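Local coordinates for uncharacterized protein (Pseudomonas phage YuA, PDB 3PES) that is of unknown function but folds as a small three-stranded antiparallel sheet packed against a C-terminal helix, with a long arm projecting from it, at residues D10-I15 and R64-A69; E25-A30 and Y40-G45. One frame throughout, in Å; residues are numbered along the deposited sequence.

Interaction 1. Residues D10-I15 and R64-A69; sequences DRVAGI and RKLTEA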
loop_
_atom_site.group_PDB
_atom_site.type_symbol
_atom_site.label_atom_id
_atom_site.label_comp_id
_atom_site.label_asym_id
_atom_site.label_seq_id
_atom_site.Cartn_x
_atom_site.Cartn_y
_atom_site.Cartn_z
ATOM N N ASP A 10 5.066 -0.928 -10.982
ATOM C CA ASP A 10 4.077 -1.982 -10.985
ATOM C C ASP A 10 3.285 -1.836 -12.277
ATOM O O ASP A 10 3.790 -1.273 -13.256
ATOM C CB ASP A 10 3.184 -1.924 -9.730
ATOM C CG ASP A 10 2.718 -3.313 -9.280
ATOM O OD1 ASP A 10 3.229 -3.817 -8.248
ATOM O OD2 ASP A 10 1.869 -3.920 -9.974
ATOM N N ARG A 11 2.075 -2.378 -12.298
ATOM C CA ARG A 11 1.204 -2.309 -13.463
ATOM C C ARG A 11 -0.205 -2.079 -12.978
ATOM O O ARG A 11 -0.540 -2.473 -11.857
ATOM C CB ARG A 11 1.272 -3.603 -14.289
ATOM C CG ARG A 11 2.671 -3.912 -14.813
ATOM C CD ARG A 11 2.728 -5.081 -15.779
ATOM N NE ARG A 11 4.073 -5.204 -16.342
ATOM C CZ ARG A 11 4.436 -4.791 -17.555
ATOM N NH1 ARG A 11 3.554 -4.240 -18.376
ATOM N NH2 ARG A 11 5.691 -4.943 -17.953
ATOM N N VAL A 12 -1.012 -1.424 -13.810
ATOM C CA VAL A 12 -2.453 -1.354 -13.604
ATOM C C VAL A 12 -3.068 -2.000 -14.830
ATOM O O VAL A 12 -2.860 -1.540 -15.950
ATOM C CB VAL A 12 -2.947 0.087 -13.432
ATOM C CG1 VAL A 12 -4.474 0.149 -13.498
ATOM C CG2 VAL A 12 -2.438 0.655 -12.113
ATOM N N ALA A 13 -3.787 -3.098 -14.606
ATOM C CA ALA A 13 -4.349 -3.898 -15.686
ATOM C C ALA A 13 -3.323 -4.102 -16.819
ATOM O O ALA A 13 -3.617 -3.934 -18.000
ATOM C CB ALA A 13 -5.667 -3.282 -16.187
ATOM N N GLY A 14 -2.102 -4.446 -16.431
ATOM C CA GLY A 14 -1.049 -4.779 -17.382
ATOM C C GLY A 14 -0.257 -3.620 -17.960
ATOM O O GLY A 14 0.705 -3.838 -18.691
ATOM N N ILE A 15 -0.652 -2.395 -17.643
ATOM C CA ILE A 15 0.018 -1.204 -18.163
ATOM C C ILE A 15 1.045 -0.708 -17.146
ATOM O O ILE A 15 0.689 -0.466 -15.995
ATOM C CB ILE A 15 -0.995 -0.089 -18.468
ATOM C CG1 ILE A 15 -2.009 -0.580 -19.499
ATOM C CG2 ILE A 15 -0.286 1.163 -18.974
ATOM C CD1 ILE A 15 -3.216 0.295 -19.597
ATOM N N ARG A 64 -8.486 5.540 -13.645
ATOM C CA ARG A 64 -9.786 5.070 -14.155
ATOM C C ARG A 64 -9.819 3.585 -14.541
ATOM O O ARG A 64 -10.895 2.959 -14.608
ATOM C CB ARG A 64 -10.213 5.923 -15.347
ATOM C CG ARG A 64 -10.778 7.280 -14.969
ATOM C CD ARG A 64 -11.273 8.042 -16.202
ATOM N NE ARG A 64 -10.217 8.178 -17.204
ATOM C CZ ARG A 64 -10.383 8.611 -18.453
ATOM N NH1 ARG A 64 -11.584 8.969 -18.897
ATOM N NH2 ARG A 64 -9.330 8.688 -19.265
ATOM N N LYS A 65 -8.649 3.019 -14.803
ATOM C CA LYS A 65 -8.549 1.613 -15.165
ATOM C C LYS A 65 -8.400 0.694 -13.966
ATOM O O LYS A 65 -8.407 -0.524 -14.120
ATOM C CB LYS A 65 -7.384 1.378 -16.121
ATOM C CG LYS A 65 -7.582 1.973 -17.482
ATOM C CD LYS A 65 -6.521 1.432 -18.411
ATOM C CE LYS A 65 -6.675 1.982 -19.805
ATOM N NZ LYS A 65 -7.928 1.488 -20.445
ATOM N N LEU A 66 -8.238 1.262 -12.778
ATOM C CA LEU A 66 -8.201 0.439 -11.590
ATOM C C LEU A 66 -9.536 -0.257 -11.401
ATOM O O LEU A 66 -10.608 0.343 -11.510
ATOM C CB LEU A 66 -7.864 1.262 -10.351
ATOM C CG LEU A 66 -6.420 1.716 -10.150
ATOM C CD1 LEU A 66 -6.396 2.753 -9.046
ATOM C CD2 LEU A 66 -5.512 0.548 -9.790
ATOM N N THR A 67 -9.461 -1.544 -11.136
ATOM C CA THR A 67 -10.627 -2.276 -10.660
ATOM C C THR A 67 -10.444 -2.529 -9.176
ATOM O O THR A 67 -9.346 -2.382 -8.650
ATOM C CB THR A 67 -10.727 -3.620 -11.351
ATOM O OG1 THR A 67 -9.525 -4.355 -11.098
ATOM C CG2 THR A 67 -10.929 -3.446 -12.859
ATOM N N GLU A 68 -11.498 -2.928 -8.481
ATOM C CA GLU A 68 -11.339 -3.301 -7.082
ATOM C C GLU A 68 -10.341 -4.435 -6.910
ATOM O O GLU A 68 -9.592 -4.459 -5.946
ATOM C CB GLU A 68 -12.686 -3.634 -6.443
ATOM C CG GLU A 68 -13.583 -2.404 -6.272
ATOM C CD GLU A 68 -12.945 -1.232 -5.526
ATOM O OE1 GLU A 68 -12.196 -1.449 -4.546
ATOM O OE2 GLU A 68 -13.200 -0.073 -5.920
ATOM N N ALA A 69 -10.318 -5.376 -7.853
ATOM C CA ALA A 69 -9.329 -6.468 -7.789
ATOM C C ALA A 69 -7.896 -5.938 -7.830
ATOM O O ALA A 69 -7.033 -6.379 -7.068
ATOM C CB ALA A 69 -9.561 -7.463 -8.931
#
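Val-12 meets Leu-66, and one residue further on the hairpin turn reaches Lys-65; no hydrogen bond crosses between 10-15 and 64-69. At the start of the walk, Asp-10 stands clear of 64-69 but is engaged twice. Its OD2 takes the N-H of Arg-11, arriving on the anti side of the carboxylate, and forms a salt bridge with Arg-73 of helix 68-82. The extended side chain of Arg-11 runs alongside the turn, and its NH1 donates to Gly-14 O at 2.9 Å; that oxygen lies near the guanidinium plane but is approached from above the carbonyl plane.

Val-12 is the buried residue of the contact. With CG1 anti to its backbone N (chi1 169°), it straddles one branch of Leu-66: CG1 and CG2 each lie 3.9 Å from Leu-66 CD2, the two side chains crossing at about a right angle. CG1 also reaches Lys-65 CB at 4.1 Å. Ile-74 of helix 68-82 and Val-51 of strand 46-52 touch both Val-12 and Leu-66.

A type I' turn from Val-12 to Ile-15 follows, the usual tight connection of a two-residue beta hairpin. Ala-13 only brushes Lys-65, CB to O at 4.4 Å, while its N-H goes to Glu-70. Beyond Gly-14, Ile-15 sends CD1 against the aliphatic part of Lys-65, 3.7 Å from CD; the lysine chain stays extended up to CE and bends only at chi4 (-67°).

With only van der Waals contact across the segments, the turn's position against 64-69 probably depends on the polar bonds of Asp-10 and Ala-13 to Arg-73 and Glu-70.

Interaction 2. Residues E25-A30 and Y40-G45; sequences EPYVPA and YPAEGG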
loop_
_atom_site.group_PDB
_atom_site.type_symbol
_atom_site.label_atom_id
_atom_site.label_comp_id
_atom_site.label_asym_id
_atom_site.label_seq_id
_atom_site.Cartn_x
_atom_site.Cartn_y
_atom_site.Cartn_z
ATOM N N GLU A 25 0.973 3.627 7.624
ATOM C CA GLU A 25 0.874 3.369 9.050
ATOM C C GLU A 25 1.573 2.043 9.310
ATOM O O GLU A 25 1.078 1.009 8.890
ATOM C CB GLU A 25 -0.588 3.290 9.492
ATOM C CG GLU A 25 -0.764 3.300 11.016
ATOM C CD GLU A 25 -0.231 4.564 11.644
ATOM O OE1 GLU A 25 -0.726 5.651 11.290
ATOM O OE2 GLU A 25 0.676 4.472 12.501
ATOM N N PRO A 26 2.723 2.058 10.015
ATOM C CA PRO A 26 3.431 0.773 10.192
ATOM C C PRO A 26 2.584 -0.291 10.868
ATOM O O PRO A 26 1.809 0.032 11.784
ATOM C CB PRO A 26 4.628 1.150 11.083
ATOM C CG PRO A 26 4.887 2.585 10.737
ATOM C CD PRO A 26 3.518 3.194 10.540
ATOM N N TYR A 27 2.744 -1.546 10.442
ATOM C CA TYR A 27 2.036 -2.640 11.104
ATOM C C TYR A 27 2.600 -2.797 12.514
ATOM O O TYR A 27 3.822 -2.837 12.696
ATOM C CB TYR A 27 2.205 -3.946 10.340
ATOM C CG TYR A 27 1.381 -5.080 10.898
ATOM C CD1 TYR A 27 -0.012 -5.110 10.739
ATOM C CD2 TYR A 27 1.991 -6.129 11.580
ATOM C CE1 TYR A 27 -0.774 -6.150 11.239
ATOM C CE2 TYR A 27 1.239 -7.175 12.075
ATOM C CZ TYR A 27 -0.134 -7.183 11.896
ATOM O OH TYR A 27 -0.877 -8.227 12.366
ATOM N N VAL A 28 1.729 -2.904 13.512
ATOM C CA VAL A 28 2.138 -3.149 14.893
ATOM C C VAL A 28 1.442 -4.433 15.300
ATOM O O VAL A 28 0.209 -4.512 15.256
ATOM C CB VAL A 28 1.700 -2.022 15.844
ATOM C CG1 VAL A 28 2.319 -2.236 17.221
ATOM C CG2 VAL A 28 2.161 -0.675 15.306
ATOM N N PRO A 29 2.229 -5.459 15.656
ATOM C CA PRO A 29 1.601 -6.751 15.974
ATOM C C PRO A 29 0.634 -6.675 17.157
ATOM O O PRO A 29 0.827 -5.885 18.085
ATOM C CB PRO A 29 2.798 -7.679 16.297
ATOM C CG PRO A 29 3.897 -6.749 16.688
ATOM C CD PRO A 29 3.695 -5.518 15.783
ATOM N N ALA A 30 -0.383 -7.525 17.106
ATOM C CA ALA A 30 -1.265 -7.751 18.239
ATOM C C ALA A 30 -0.502 -8.359 19.408
ATOM O O ALA A 30 0.503 -9.058 19.202
ATOM C CB ALA A 30 -2.371 -8.701 17.835
ATOM N N TYR A 40 -4.243 -6.985 23.143
ATOM C CA TYR A 40 -4.739 -5.859 22.346
ATOM C C TYR A 40 -4.558 -6.155 20.859
ATOM O O TYR A 40 -3.693 -6.947 20.477
ATOM C CB TYR A 40 -4.058 -4.532 22.735
ATOM C CG TYR A 40 -2.550 -4.561 22.739
ATOM C CD1 TYR A 40 -1.823 -4.486 21.549
ATOM C CD2 TYR A 40 -1.841 -4.602 23.941
ATOM C CE1 TYR A 40 -0.441 -4.493 21.547
ATOM C CE2 TYR A 40 -0.431 -4.609 23.953
ATOM C CZ TYR A 40 0.257 -4.556 22.746
ATOM O OH TYR A 40 1.630 -4.570 22.697
ATOM N N PRO A 41 -5.389 -5.537 20.012
ATOM C CA PRO A 41 -5.323 -5.845 18.581
ATOM C C PRO A 41 -4.108 -5.269 17.878
ATOM O O PRO A 41 -3.451 -4.362 18.393
ATOM C CB PRO A 41 -6.612 -5.221 18.013
ATOM C CG PRO A 41 -7.011 -4.174 19.001
ATOM C CD PRO A 41 -6.568 -4.707 20.349
ATOM N N ALA A 42 -3.850 -5.791 16.684
ATOM C CA ALA A 42 -2.859 -5.211 15.800
ATOM C C ALA A 42 -3.301 -3.825 15.373
ATOM O O ALA A 42 -4.497 -3.486 15.402
ATOM C CB ALA A 42 -2.696 -6.087 14.572
ATOM N N GLU A 43 -2.328 -3.019 14.971
ATOM C CA GLU A 43 -2.585 -1.687 14.437
ATOM C C GLU A 43 -1.869 -1.496 13.114
ATOM O O GLU A 43 -0.873 -2.149 12.830
ATOM C CB GLU A 43 -2.133 -0.611 15.417
ATOM C CG GLU A 43 -2.804 -0.714 16.771
ATOM C CD GLU A 43 -2.450 0.406 17.701
ATOM O OE1 GLU A 43 -3.089 0.491 18.770
ATOM O OE2 GLU A 43 -1.551 1.208 17.370
ATOM N N GLY A 44 -2.383 -0.585 12.302
ATOM C CA GLY A 44 -1.662 -0.199 11.103
ATOM C C GLY A 44 -1.589 -1.271 10.038
ATOM O O GLY A 44 -2.500 -2.098 9.913
ATOM N N GLY A 45 -0.531 -1.220 9.235
ATOM C CA GLY A 45 -0.382 -2.098 8.085
ATOM C C GLY A 45 -1.294 -1.663 6.952
ATOM O O GLY A 45 -1.820 -2.500 6.212
HETATM O O HOH W 1 -0.863 -3.404 18.217
HETATM O O HOH W 2 2.763 -5.116 19.867
#
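Tyr-27 lays its side chain along the 40-45 segment, reaching as far as Ala-42. Starting at CB, the first neighbour is Gly-45 CA, 3.9 Å away. CG is set anti to the backbone N (chi1 -174°), which swings the ring along the opposing chain. CD1 comes 3.7 Å from Glu-43 O, which approaches the ring obliquely, while Gly-44 O and Gly-45 CA lie at the ring edge, near its plane. Further out CE1 packs on the methyl of Ala-42 at 3.8 Å, and the hydroxyl OH ends 3.6 Å from that same CB.

Between the two backbones there is a single antiparallel bridge. Val-28 and Glu-43 are its hydrogen-bonded pair: Val-28 N donates to Glu-43 O, and Glu-43 N returns a bond to Val-28 O at 3.0 Å, lying in the carbonyl plane. This bridge continues the pairing of strands 15-25 and 46-52 outward into an arm beyond the sheet. At the sheet end Gly-45 N donates to Glu-25 O at 2.8 Å. With positive phi, Gly-44 and Gly-45 bring their backbone close against Glu-25 and Tyr-27; Gly-44 CA rests on Glu-25 CG and directs its C-H at Pro-26 O.

Pro-26, Pro-29 and Pro-41 bring no N-H to the pairing, and toward the outer end water takes over. One water lies between Pro-29 O and Pro-41 O, within hydrogen-bonding distance of each. A second donates to Pro-29 O at 2.7 Å and is hydrogen-bonded to Tyr-40 OH, while Ala-30 CB sits 3.4 Å from Tyr-40 O.

In the fold
From the N terminus, strand 6-12 runs into the first half of interaction 1 and turns back as strand 15-25. That strand leads straight into 25-30, where the chain leaves the sheet; it returns through 40-45, so interaction 2 closes a short loop of nine residues before the chain re-enters the sheet as strand 46-52. Past helix 60-63, the segment 64-69 comes back against the first turn, so interaction 1 closes a long loop. Interaction 2 thus nests within it and the two never cross. Their centres lie about 28 Å apart, on opposite sides of the chain's centre: one joins the first hairpin to the loop leading into helix 68-82, the other holds the arm's two legs together.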